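PDB 5MZ5: ALDH21) from Physcomitrella patens subsp. patens, which oxidises succinic semialdehyde with NADP(+) as an aldehyde dehydrogenase, and probably also acts on glyceraldehyde 3-phosphate without phosphorylating it. Local coordinates for residues A[58-63]-A[122-127]; A[114-119]-A[132-137]; A[128-133]-A[353-358]; A[347-352]-A[396-401]. All blocks are in the same frame, centred on the assembly; numbering follows the deposited sequence.

How the contacts relate
Contacts 1, 2 and 3 surround the turn between helix 115-126 and helix 130-151. Contact 1 sits at the end of the first helix, contact 2 packs the two helices together, and contact 3 joins the start of the second helix to the loop after helix 333-345. Contact 4 ties that loop to strand 395-402. Contacts 2 and 3 have centres about 10 Å apart and share a salt bridge, R134 NH1 to E355 OE1 at 2.8 Å. Contacts 3 and 4 are joined by I130 N and P352 O, also 2.8 Å apart. Near the active site, the S126 side chain is about 6 Å from that of NADP(+)-binding W188, and the Y358 side chain about 4 Å from that of succinate-binding Y314.

Contact 1. Residues A[58-63]-A[122-127]; sequences VTNKYT and LTMESG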
loop_
_atom_site.group_PDB
_atom_site.type_symbol
_atom_site.label_atom_id
_atom_site.label_comp_id
_atom_site.label_asym_id
_atom_site.label_seq_id
_atom_site.Cartn_x
_atom_site.Cartn_y
_atom_site.Cartn_z
ATOM N N VAL A 58 22.014 -40.884 -8.514
ATOM C CA VAL A 58 22.365 -39.479 -8.696
ATOM C C VAL A 58 23.857 -39.415 -8.982
ATOM O O VAL A 58 24.681 -39.814 -8.145
ATOM C CB VAL A 58 21.922 -38.524 -7.559
ATOM C CG1 VAL A 58 22.310 -37.072 -7.882
ATOM C CG2 VAL A 58 20.420 -38.637 -7.303
ATOM N N THR A 59 24.197 -38.928 -10.177
ATOM C CA THR A 59 25.589 -38.870 -10.604
ATOM C C THR A 59 26.273 -37.546 -10.352
ATOM O O THR A 59 25.653 -36.483 -10.360
ATOM C CB THR A 59 25.762 -39.277 -12.081
ATOM O OG1 THR A 59 25.221 -38.270 -12.946
ATOM C CG2 THR A 59 25.203 -40.675 -12.399
ATOM N N ASN A 60 27.597 -37.633 -10.167
ATOM C CA ASN A 60 28.496 -36.502 -10.083
ATOM C C ASN A 60 28.552 -36.058 -11.556
ATOM O O ASN A 60 28.866 -36.865 -12.428
ATOM C CB ASN A 60 29.858 -36.964 -9.557
ATOM C CG ASN A 60 30.919 -35.888 -9.470
ATOM O OD1 ASN A 60 31.115 -35.075 -10.383
ATOM N ND2 ASN A 60 31.689 -35.925 -8.403
ATOM N N LYS A 61 28.149 -34.822 -11.843
ATOM C CA LYS A 61 28.046 -34.344 -13.228
ATOM C C LYS A 61 29.398 -34.099 -13.901
ATOM O O LYS A 61 29.448 -33.977 -15.139
ATOM C CB LYS A 61 27.110 -33.118 -13.335
ATOM C CG LYS A 61 25.679 -33.420 -12.886
ATOM C CD LYS A 61 25.028 -34.656 -13.562
ATOM C CE LYS A 61 23.591 -34.895 -13.124
ATOM N NZ LYS A 61 23.476 -35.193 -11.657
ATOM N N TYR A 62 30.487 -34.108 -13.114
ATOM C CA TYR A 62 31.836 -33.978 -13.655
ATOM C C TYR A 62 32.456 -35.352 -13.952
ATOM O O TYR A 62 32.922 -35.574 -15.067
ATOM C CB TYR A 62 32.752 -33.178 -12.712
ATOM C CG TYR A 62 34.179 -33.067 -13.226
ATOM C CD1 TYR A 62 34.456 -32.476 -14.459
ATOM C CD2 TYR A 62 35.254 -33.547 -12.475
ATOM C CE1 TYR A 62 35.762 -32.382 -14.942
ATOM C CE2 TYR A 62 36.570 -33.441 -12.942
ATOM C CZ TYR A 62 36.818 -32.848 -14.172
ATOM O OH TYR A 62 38.107 -32.718 -14.646
ATOM N N THR A 63 32.482 -36.256 -12.944
ATOM C CA THR A 63 33.109 -37.583 -13.033
ATOM C C THR A 63 32.212 -38.663 -13.620
ATOM O O THR A 63 32.734 -39.684 -14.063
ATOM C CB THR A 63 33.631 -38.028 -11.646
ATOM O OG1 THR A 63 32.526 -38.342 -10.785
ATOM C CG2 THR A 63 34.538 -36.994 -10.978
ATOM N N LEU A 122 25.653 -29.416 -4.129
ATOM C CA LEU A 122 25.135 -28.665 -5.264
ATOM C C LEU A 122 26.030 -28.796 -6.470
ATOM O O LEU A 122 25.545 -29.127 -7.541
ATOM C CB LEU A 122 25.000 -27.188 -4.906
ATOM C CG LEU A 122 23.632 -26.644 -4.639
ATOM C CD1 LEU A 122 23.728 -25.165 -4.310
ATOM C CD2 LEU A 122 22.706 -26.832 -5.862
ATOM N N THR A 123 27.337 -28.532 -6.309
ATOM C CA THR A 123 28.332 -28.659 -7.380
ATOM C C THR A 123 28.365 -30.093 -7.927
ATOM O O THR A 123 28.366 -30.297 -9.141
ATOM C CB THR A 123 29.697 -28.185 -6.864
ATOM O OG1 THR A 123 29.628 -26.773 -6.795
ATOM C CG2 THR A 123 30.868 -28.595 -7.786
ATOM N N MET A 124 28.370 -31.076 -7.022
ATOM C CA MET A 124 28.378 -32.491 -7.364
ATOM C C MET A 124 27.170 -32.883 -8.251
ATOM O O MET A 124 27.367 -33.429 -9.344
ATOM C CB MET A 124 28.469 -33.333 -6.069
ATOM C CG MET A 124 28.631 -34.831 -6.286
ATOM S SD MET A 124 27.030 -35.628 -6.605
ATOM C CE MET A 124 26.389 -35.709 -4.922
ATOM N N GLU A 125 25.937 -32.615 -7.785
ATOM C CA GLU A 125 24.753 -33.041 -8.531
ATOM C C GLU A 125 24.378 -32.147 -9.722
ATOM O O GLU A 125 23.646 -32.612 -10.590
ATOM C CB GLU A 125 23.553 -33.222 -7.599
ATOM C CG GLU A 125 22.950 -31.912 -7.103
ATOM C CD GLU A 125 21.669 -32.056 -6.314
ATOM O OE1 GLU A 125 21.107 -33.171 -6.293
ATOM O OE2 GLU A 125 21.211 -31.046 -5.737
ATOM N N SER A 126 24.804 -30.868 -9.733
ATOM C CA SER A 126 24.423 -29.973 -10.825
ATOM C C SER A 126 25.544 -29.711 -11.825
ATOM O O SER A 126 25.268 -29.312 -12.959
ATOM C CB SER A 126 23.861 -28.660 -10.280
ATOM O OG SER A 126 24.893 -27.805 -9.817
ATOM N N GLY A 127 26.789 -29.919 -11.398
ATOM C CA GLY A 127 27.949 -29.645 -12.233
ATOM C C GLY A 127 28.334 -28.174 -12.260
ATOM O O GLY A 127 29.232 -27.787 -13.010
#
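The C-terminal end of helix 115-126 is held to the loop after strand 55-59, where K61 grips two carbonyls of the helix, those of M124 and E125. K61 N donates to M124 O at 3.0 Å, with an angle of 164° at the hydrogen. N60 CA makes a CA-H...O contact to the same oxygen at 3.4 Å. The K61 side chain curls round, bent at chi2 (-52°) and chi4 (-63°). This brings NZ to E125 O at 2.8 Å. NZ also bonds T59 O and, outside the contact, R216 O, so three backbone carbonyls satisfy the buried ammonium. A leucine in place of K61 would probably leave these three oxygens without their shared donor, the loop then being held to the helix by the backbone bond and packing. K61 CB lies 3.7 Å from G127 CA, at the positive-phi residue just after the helix. N60 OD1 accepts from Y62 N in an Asx turn that shapes the loop, while N60 ND2 packs 3.9 Å from M124 CG. E125 sends its carboxylate to S220 and L219. M124 touches L219 of helix 219-229 and A67 of strand 66-71; V58, on the neighbouring strand, also meets L219.

Contact 2. Residues A[114-119]-A[132-137]; sequences RFEEIA and DARGEV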
loop_
_atom_site.group_PDB
_atom_site.type_symbol
_atom_site.label_atom_id
_atom_site.label_comp_id
_atom_site.label_asym_id
_atom_site.label_seq_id
_atom_site.Cartn_x
_atom_site.Cartn_y
_atom_site.Cartn_z
ATOM N N ARG A 114 25.325 -25.634 7.659
ATOM C CA ARG A 114 25.692 -26.675 6.702
ATOM C C ARG A 114 26.098 -26.075 5.336
ATOM O O ARG A 114 26.104 -26.794 4.348
ATOM C CB ARG A 114 24.508 -27.657 6.532
ATOM C CG ARG A 114 24.162 -28.454 7.798
ATOM C CD ARG A 114 22.935 -29.323 7.599
ATOM N NE ARG A 114 23.185 -30.461 6.715
ATOM C CZ ARG A 114 22.275 -31.364 6.371
ATOM N NH1 ARG A 114 21.029 -31.274 6.830
ATOM N NH2 ARG A 114 22.595 -32.356 5.551
ATOM N N PHE A 115 26.458 -24.769 5.298
ATOM C CA PHE A 115 26.804 -24.005 4.087
ATOM C C PHE A 115 27.704 -24.745 3.064
ATOM O O PHE A 115 27.273 -24.957 1.929
ATOM C CB PHE A 115 27.417 -22.637 4.443
ATOM C CG PHE A 115 27.559 -21.704 3.259
ATOM C CD1 PHE A 115 28.714 -21.709 2.480
ATOM C CD2 PHE A 115 26.561 -20.788 2.953
ATOM C CE1 PHE A 115 28.844 -20.844 1.383
ATOM C CE2 PHE A 115 26.691 -19.927 1.858
ATOM C CZ PHE A 115 27.832 -19.957 1.082
ATOM N N GLU A 116 28.959 -25.063 3.447
ATOM C CA GLU A 116 29.935 -25.710 2.574
ATOM C C GLU A 116 29.485 -27.073 2.104
ATOM O O GLU A 116 29.631 -27.372 0.922
ATOM C CB GLU A 116 31.335 -25.759 3.218
ATOM C CG GLU A 116 32.455 -26.097 2.230
ATOM C CD GLU A 116 32.581 -25.226 0.986
ATOM O OE1 GLU A 116 33.125 -25.725 -0.024
ATOM O OE2 GLU A 116 32.159 -24.047 1.021
ATOM N N GLU A 117 28.903 -27.879 3.012
ATOM C CA GLU A 117 28.370 -29.205 2.695
ATOM C C GLU A 117 27.273 -29.110 1.612
ATOM O O GLU A 117 27.288 -29.894 0.671
ATOM C CB GLU A 117 27.817 -29.853 3.970
ATOM C CG GLU A 117 27.147 -31.202 3.767
ATOM C CD GLU A 117 26.062 -31.526 4.768
ATOM O OE1 GLU A 117 25.238 -32.419 4.464
ATOM O OE2 GLU A 117 26.024 -30.887 5.847
ATOM N N ILE A 118 26.346 -28.135 1.743
ATOM C CA ILE A 118 25.265 -27.902 0.774
ATOM C C ILE A 118 25.856 -27.453 -0.571
ATOM O O ILE A 118 25.472 -28.000 -1.609
ATOM C CB ILE A 118 24.173 -26.957 1.335
ATOM C CG1 ILE A 118 23.451 -27.612 2.534
ATOM C CG2 ILE A 118 23.152 -26.589 0.252
ATOM C CD1 ILE A 118 22.719 -26.621 3.435
ATOM N N ALA A 119 26.832 -26.514 -0.542
ATOM C CA ALA A 119 27.530 -26.031 -1.742
ATOM C C ALA A 119 28.241 -27.183 -2.488
ATOM O O ALA A 119 28.110 -27.283 -3.713
ATOM C CB ALA A 119 28.521 -24.931 -1.385
ATOM N N ASP A 132 29.940 -20.658 -7.889
ATOM C CA ASP A 132 28.523 -20.440 -8.229
ATOM C C ASP A 132 27.596 -21.162 -7.259
ATOM O O ASP A 132 26.561 -20.607 -6.894
ATOM C CB ASP A 132 28.216 -20.878 -9.678
ATOM C CG ASP A 132 28.953 -20.094 -10.750
ATOM O OD1 ASP A 132 29.373 -18.944 -10.466
ATOM O OD2 ASP A 132 29.067 -20.606 -11.889
ATOM N N ALA A 133 27.972 -22.404 -6.841
ATOM C CA ALA A 133 27.222 -23.211 -5.877
ATOM C C ALA A 133 27.109 -22.479 -4.532
ATOM O O ALA A 133 26.027 -22.464 -3.969
ATOM C CB ALA A 133 27.881 -24.566 -5.696
ATOM N N ARG A 134 28.206 -21.831 -4.063
ATOM C CA ARG A 134 28.251 -21.028 -2.817
ATOM C C ARG A 134 27.346 -19.815 -2.945
ATOM O O ARG A 134 26.607 -19.521 -2.006
ATOM C CB ARG A 134 29.687 -20.602 -2.453
ATOM C CG ARG A 134 30.538 -21.781 -1.980
ATOM C CD ARG A 134 31.860 -21.331 -1.396
ATOM N NE ARG A 134 32.758 -22.470 -1.203
ATOM C CZ ARG A 134 33.916 -22.629 -1.838
ATOM N NH1 ARG A 134 34.352 -21.704 -2.684
ATOM N NH2 ARG A 134 34.652 -23.711 -1.624
ATOM N N GLY A 135 27.363 -19.178 -4.131
ATOM C CA GLY A 135 26.494 -18.048 -4.470
ATOM C C GLY A 135 25.028 -18.454 -4.405
ATOM O O GLY A 135 24.196 -17.697 -3.897
ATOM N N GLU A 136 24.706 -19.684 -4.856
ATOM C CA GLU A 136 23.345 -20.233 -4.814
ATOM C C GLU A 136 22.856 -20.514 -3.376
ATOM O O GLU A 136 21.665 -20.335 -3.106
ATOM C CB GLU A 136 23.196 -21.464 -5.716
ATOM C CG GLU A 136 21.787 -22.032 -5.702
ATOM C CD GLU A 136 21.432 -23.148 -6.662
ATOM O OE1 GLU A 136 20.298 -23.655 -6.566
ATOM O OE2 GLU A 136 22.284 -23.541 -7.485
ATOM N N VAL A 137 23.768 -20.965 -2.474
ATOM C CA VAL A 137 23.432 -21.223 -1.069
ATOM C C VAL A 137 23.144 -19.868 -0.347
ATOM O O VAL A 137 22.137 -19.761 0.341
ATOM C CB VAL A 137 24.446 -22.152 -0.330
ATOM C CG1 VAL A 137 23.957 -22.497 1.074
ATOM C CG2 VAL A 137 24.678 -23.447 -1.125
#
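R134 meets E116 side-on. Its chain runs extended from CG to NE and presents one edge of the guanidinium to the carboxylate. NE donates to E116 OE2 at 2.8 Å, on the syn lone pair, and NH2 donates to E116 OE1 at 3.0 Å. The two planes are 36° apart, so the salt bridge is twisted rather than flat. The F115 side chain crosses that of R134 at about a right angle, although ring and guanidinium planes are only 15° apart. Ring atom CE1 of F115 touches the aliphatic part of R134, 3.9 Å from CG. The two helices, 115-126 and 130-151, are consecutive, joined by a short turn, and pack obliquely. Their short segments cross at 122° with axes 9.0 Å apart. V137 splits its branches between two partners. CG1, anti to the backbone N, lies 3.6 Å from F115 CD2, and CG2 lies 3.8 Å from I118 CG2. The two alanines meet where the backbones are nearest: A133 CB rests 3.4 Å from A119 O, and A119 CB lies 3.8 Å from R134 CG. A methionine in place of R134 would probably leave the E116 carboxylate without its paired donors and take from E355 one of its two cations. R134 NH1 makes the salt bridge to E355, and E116 OE1 also accepts from Q120 NE2.

Contact 3. Residues A[128-133]-A[353-358]; sequences KPIKDA and FEEDTY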
loop_
_atom_site.group_PDB
_atom_site.type_symbol
_atom_site.label_atom_id
_atom_site.label_comp_id
_atom_site.label_asym_id
_atom_site.label_seq_id
_atom_site.Cartn_x
_atom_site.Cartn_y
_atom_site.Cartn_z
ATOM N N LYS A 128 27.656 -27.320 -11.468
ATOM C CA LYS A 128 27.986 -25.892 -11.451
ATOM C C LYS A 128 29.261 -25.637 -10.644
ATOM O O LYS A 128 29.481 -26.308 -9.637
ATOM C CB LYS A 128 26.801 -25.004 -11.004
ATOM C CG LYS A 128 26.499 -24.975 -9.490
ATOM C CD LYS A 128 25.322 -24.076 -9.141
ATOM C CE LYS A 128 24.027 -24.517 -9.801
ATOM N NZ LYS A 128 23.160 -23.349 -10.130
ATOM N N PRO A 129 30.138 -24.709 -11.085
ATOM C CA PRO A 129 31.369 -24.443 -10.319
ATOM C C PRO A 129 31.095 -24.113 -8.846
ATOM O O PRO A 129 30.071 -23.503 -8.550
ATOM C CB PRO A 129 31.994 -23.276 -11.079
ATOM C CG PRO A 129 31.486 -23.443 -12.473
ATOM C CD PRO A 129 30.065 -23.854 -12.287
ATOM N N ILE A 130 31.987 -24.539 -7.929
ATOM C CA ILE A 130 31.852 -24.353 -6.475
ATOM C C ILE A 130 31.601 -22.882 -6.075
ATOM O O ILE A 130 30.820 -22.644 -5.155
ATOM C CB ILE A 130 33.020 -25.007 -5.668
ATOM C CG1 ILE A 130 32.718 -25.058 -4.140
ATOM C CG2 ILE A 130 34.393 -24.360 -5.965
ATOM C CD1 ILE A 130 31.495 -25.916 -3.694
ATOM N N LYS A 131 32.213 -21.911 -6.783
ATOM C CA LYS A 131 31.994 -20.485 -6.508
ATOM C C LYS A 131 30.521 -20.138 -6.775
ATOM O O LYS A 131 29.920 -19.437 -5.963
ATOM C CB LYS A 131 32.944 -19.613 -7.366
ATOM C CG LYS A 131 33.980 -18.771 -6.600
ATOM C CD LYS A 131 34.931 -19.549 -5.688
ATOM C CE LYS A 131 36.283 -18.880 -5.566
ATOM N NZ LYS A 131 36.928 -19.113 -4.247
ATOM N N ASP A 132 29.940 -20.658 -7.889
ATOM C CA ASP A 132 28.523 -20.440 -8.229
ATOM C C ASP A 132 27.596 -21.162 -7.259
ATOM O O ASP A 132 26.561 -20.607 -6.894
ATOM C CB ASP A 132 28.216 -20.878 -9.678
ATOM C CG ASP A 132 28.953 -20.094 -10.750
ATOM O OD1 ASP A 132 29.373 -18.944 -10.466
ATOM O OD2 ASP A 132 29.067 -20.606 -11.889
ATOM N N ALA A 133 27.972 -22.404 -6.841
ATOM C CA ALA A 133 27.222 -23.211 -5.877
ATOM C C ALA A 133 27.109 -22.479 -4.532
ATOM O O ALA A 133 26.027 -22.464 -3.969
ATOM C CB ALA A 133 27.881 -24.566 -5.696
ATOM N N PHE A 353 34.732 -28.460 -9.098
ATOM C CA PHE A 353 35.214 -28.470 -7.714
ATOM C C PHE A 353 36.447 -27.581 -7.502
ATOM O O PHE A 353 36.790 -27.286 -6.352
ATOM C CB PHE A 353 35.450 -29.898 -7.212
ATOM C CG PHE A 353 34.172 -30.685 -7.057
ATOM C CD1 PHE A 353 33.386 -30.551 -5.913
ATOM C CD2 PHE A 353 33.746 -31.561 -8.060
ATOM C CE1 PHE A 353 32.203 -31.290 -5.765
ATOM C CE2 PHE A 353 32.561 -32.297 -7.914
ATOM C CZ PHE A 353 31.806 -32.161 -6.762
ATOM N N GLU A 354 37.095 -27.135 -8.610
ATOM C CA GLU A 354 38.242 -26.218 -8.544
ATOM C C GLU A 354 37.708 -24.827 -8.236
ATOM O O GLU A 354 36.681 -24.435 -8.784
ATOM C CB GLU A 354 39.045 -26.170 -9.864
ATOM C CG GLU A 354 39.674 -27.479 -10.326
ATOM C CD GLU A 354 40.846 -28.058 -9.550
ATOM O OE1 GLU A 354 41.304 -27.431 -8.565
ATOM O OE2 GLU A 354 41.310 -29.153 -9.943
ATOM N N GLU A 355 38.389 -24.107 -7.336
ATOM C CA GLU A 355 38.048 -22.765 -6.917
ATOM C C GLU A 355 38.107 -21.751 -8.047
ATOM O O GLU A 355 37.307 -20.820 -8.042
ATOM C CB GLU A 355 38.953 -22.321 -5.762
ATOM C CG GLU A 355 38.845 -23.183 -4.505
ATOM C CD GLU A 355 37.505 -23.146 -3.790
ATOM O OE1 GLU A 355 36.839 -22.090 -3.837
ATOM O OE2 GLU A 355 37.125 -24.167 -3.172
ATOM N N ASP A 356 39.026 -21.918 -9.023
ATOM C CA ASP A 356 39.166 -20.959 -10.127
ATOM C C ASP A 356 38.389 -21.352 -11.420
ATOM O O ASP A 356 38.482 -20.625 -12.405
ATOM C CB ASP A 356 40.650 -20.682 -10.419
ATOM C CG ASP A 356 41.469 -21.896 -10.821
ATOM O OD1 ASP A 356 40.935 -23.032 -10.748
ATOM O OD2 ASP A 356 42.661 -21.722 -11.145
ATOM N N THR A 357 37.592 -22.454 -11.392
ATOM C CA THR A 357 36.767 -22.850 -12.539
ATOM C C THR A 357 35.607 -21.865 -12.685
ATOM O O THR A 357 34.876 -21.599 -11.716
ATOM C CB THR A 357 36.259 -24.299 -12.432
ATOM O OG1 THR A 357 37.378 -25.170 -12.525
ATOM C CG2 THR A 357 35.284 -24.676 -13.570
ATOM N N TYR A 358 35.471 -21.312 -13.902
ATOM C CA TYR A 358 34.391 -20.398 -14.236
ATOM C C TYR A 358 33.261 -21.179 -14.890
ATOM O O TYR A 358 32.103 -20.921 -14.603
ATOM C CB TYR A 358 34.884 -19.300 -15.188
ATOM C CG TYR A 358 33.872 -18.191 -15.364
ATOM C CD1 TYR A 358 32.876 -18.278 -16.336
ATOM C CD2 TYR A 358 33.860 -17.083 -14.510
ATOM C CE1 TYR A 358 31.900 -17.293 -16.462
ATOM C CE2 TYR A 358 32.899 -16.078 -14.643
ATOM C CZ TYR A 358 31.925 -16.185 -15.626
ATOM O OH TYR A 358 30.967 -15.206 -15.760
HETATM O O HOH W 1 34.533 -22.351 -8.764
#
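K131 and E355 reach each other through bent chains. K131 turns at chi2 (58°) and again at chi4, and E355 turns at chi2 (-65°). The two side chains cross at about a right angle, and K131 NZ forms a salt bridge with E355 OE1 at 3.0 Å, using the anti lone pair of that oxygen. With R134 also on this oxygen, two cations are likely to favour the ionised carboxylate. Beside this pair, I130 packs with its CG2 branch, which lies between the backbone N and the carbonyl carbon. That methyl is 3.6 Å from E354 O and 3.9 Å from E355 OE2. P129 sits against the other end of the turn. Its CB lies 3.4 Å from T357 O, its CG lies 3.4 Å from Y358 O, and CG also touches T357 CG2 at 4.1 Å. A water fills the middle. It accepts from K131 N at 3.1 Å and is placed to donate to E354 O and T357 O. T357 OG1 is held by N351 O, and the backbone N of I130 bonds P352. P129 is the N-cap residue of helix 130-151, and a type I turn, E354 to T357, lies across that first turn of helix. In this aldehyde dehydrogenase the turn leads into Y358, beside the succinate-binding Y314.

Contact 4. Residues A[347-352]-A[396-401]; sequences LKMGNP and IEPTVI
M349 lays its sulfur against the backbone at the break in strand 395-402. SD is 3.5 Å from I396 O and 3.9 Å from E397 CA. The chain reaches there because CG is anti to the backbone N (chi1 -170°) and the next torsion is also extended. A bend at chi3 (75°) then turns the methyl, so that CE lies 4.3 Å from E397 CG. P398 takes the rest of the contact, with CD 4.4 Å from M349 SD and CB 4.2 Å from L347 CD1. No hydrogen bond joins the two segments. The surface is one of van der Waals contact, beside strand 395-402 of the mixed sheet, which pairs antiparallel with 384-387 and 391-392 and parallel with 419-425. T399 OG1 donates to E397 O at 2.7 Å from above the carbonyl plane, a bond that probably helps fix the chain there. I396 turns to the other side and packs on helix 365-380, while L347 and P398 both rest on F313 of helix 301-313, which gives the two segments a common floor. The loop 347-352 is itself held by backbone bonds of K348 to Y358 and L359 and of G350 to L359.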
loop_
_atom_site.group_PDB
_atom_site.type_symbol
_atom_site.label_atom_id
_atom_site.label_comp_id
_atom_site.label_asym_id
_atom_site.label_seq_id
_atom_site.Cartn_x
_atom_site.Cartn_y
_atom_site.Cartn_z
ATOM N N LEU A 347 38.236 -17.465 -19.918
ATOM C CA LEU A 347 37.347 -18.196 -19.014
ATOM C C LEU A 347 37.816 -19.619 -18.762
ATOM O O LEU A 347 38.006 -20.374 -19.708
ATOM C CB LEU A 347 35.878 -18.161 -19.475
ATOM C CG LEU A 347 35.182 -16.787 -19.550
ATOM C CD1 LEU A 347 33.780 -16.917 -20.149
ATOM C CD2 LEU A 347 35.142 -16.093 -18.186
ATOM N N LYS A 348 38.046 -19.969 -17.486
ATOM C CA LYS A 348 38.522 -21.300 -17.109
ATOM C C LYS A 348 37.389 -22.299 -17.132
ATOM O O LYS A 348 36.407 -22.155 -16.406
ATOM C CB LYS A 348 39.207 -21.307 -15.738
ATOM C CG LYS A 348 40.478 -20.511 -15.708
ATOM C CD LYS A 348 41.082 -20.492 -14.347
ATOM C CE LYS A 348 42.433 -19.845 -14.428
ATOM N NZ LYS A 348 43.089 -19.753 -13.096
ATOM N N MET A 349 37.540 -23.312 -17.980
ATOM C CA MET A 349 36.606 -24.408 -18.157
ATOM C C MET A 349 37.265 -25.671 -17.608
ATOM O O MET A 349 38.410 -25.979 -17.951
ATOM C CB MET A 349 36.256 -24.577 -19.644
ATOM C CG MET A 349 35.113 -25.531 -19.887
ATOM S SD MET A 349 34.686 -25.760 -21.627
ATOM C CE MET A 349 36.017 -26.799 -22.166
ATOM N N GLY A 350 36.550 -26.380 -16.746
ATOM C CA GLY A 350 37.065 -27.611 -16.169
ATOM C C GLY A 350 36.289 -28.131 -14.988
ATOM O O GLY A 350 35.074 -27.930 -14.889
ATOM N N ASN A 351 37.011 -28.823 -14.100
ATOM C CA ASN A 351 36.517 -29.424 -12.867
ATOM C C ASN A 351 35.750 -28.381 -12.021
ATOM O O ASN A 351 36.369 -27.439 -11.523
ATOM C CB ASN A 351 37.688 -30.033 -12.083
ATOM C CG ASN A 351 37.310 -30.751 -10.813
ATOM O OD1 ASN A 351 36.159 -30.749 -10.369
ATOM N ND2 ASN A 351 38.291 -31.396 -10.207
ATOM N N PRO A 352 34.408 -28.538 -11.859
ATOM C CA PRO A 352 33.634 -27.532 -11.108
ATOM C C PRO A 352 34.012 -27.440 -9.625
ATOM O O PRO A 352 33.701 -26.436 -8.987
ATOM C CB PRO A 352 32.180 -27.957 -11.348
ATOM C CG PRO A 352 32.266 -29.428 -11.587
ATOM C CD PRO A 352 33.520 -29.594 -12.389
ATOM N N ILE A 396 31.121 -27.770 -23.261
ATOM C CA ILE A 396 30.956 -26.921 -24.439
ATOM C C ILE A 396 31.808 -25.705 -24.157
ATOM O O ILE A 396 31.643 -25.061 -23.113
ATOM C CB ILE A 396 29.461 -26.531 -24.734
ATOM C CG1 ILE A 396 28.653 -27.723 -25.289
ATOM C CG2 ILE A 396 29.351 -25.331 -25.698
ATOM C CD1 ILE A 396 28.983 -28.123 -26.831
ATOM N N GLU A 397 32.711 -25.385 -25.081
ATOM C CA GLU A 397 33.565 -24.200 -24.978
ATOM C C GLU A 397 32.695 -22.928 -24.968
ATOM O O GLU A 397 31.659 -22.907 -25.650
ATOM C CB GLU A 397 34.519 -24.130 -26.171
ATOM C CG GLU A 397 35.694 -25.070 -26.059
ATOM C CD GLU A 397 36.611 -25.083 -27.266
ATOM O OE1 GLU A 397 37.765 -25.543 -27.114
ATOM O OE2 GLU A 397 36.183 -24.650 -28.362
ATOM N N PRO A 398 33.069 -21.871 -24.204
ATOM C CA PRO A 398 32.277 -20.618 -24.277
ATOM C C PRO A 398 32.361 -20.104 -25.725
ATOM O O PRO A 398 33.447 -20.007 -26.305
ATOM C CB PRO A 398 32.936 -19.699 -23.243
ATOM C CG PRO A 398 34.277 -20.267 -23.010
ATOM C CD PRO A 398 34.277 -21.720 -23.364
ATOM N N THR A 399 31.194 -19.944 -26.350
ATOM C CA THR A 399 31.052 -19.629 -27.764
ATOM C C THR A 399 30.423 -18.273 -28.015
ATOM O O THR A 399 29.510 -17.877 -27.301
ATOM C CB THR A 399 30.212 -20.750 -28.422
ATOM O OG1 THR A 399 30.751 -22.027 -28.081
ATOM C CG2 THR A 399 30.105 -20.621 -29.932
ATOM N N VAL A 400 30.893 -17.591 -29.074
ATOM C CA VAL A 400 30.367 -16.322 -29.595
ATOM C C VAL A 400 30.210 -16.466 -31.112
ATOM O O VAL A 400 31.160 -16.808 -31.800
ATOM C CB VAL A 400 31.179 -15.046 -29.216
ATOM C CG1 VAL A 400 30.442 -13.779 -29.665
ATOM C CG2 VAL A 400 31.458 -14.992 -27.715
ATOM N N ILE A 401 28.998 -16.241 -31.613
ATOM C CA ILE A 401 28.684 -16.328 -33.041
ATOM C C ILE A 401 28.063 -15.005 -33.482
ATOM O O ILE A 401 27.133 -14.507 -32.851
ATOM C CB ILE A 401 27.806 -17.548 -33.455
ATOM C CG1 ILE A 401 27.979 -18.768 -32.508
ATOM C CG2 ILE A 401 28.071 -17.916 -34.931
ATOM C CD1 ILE A 401 26.935 -19.889 -32.665
#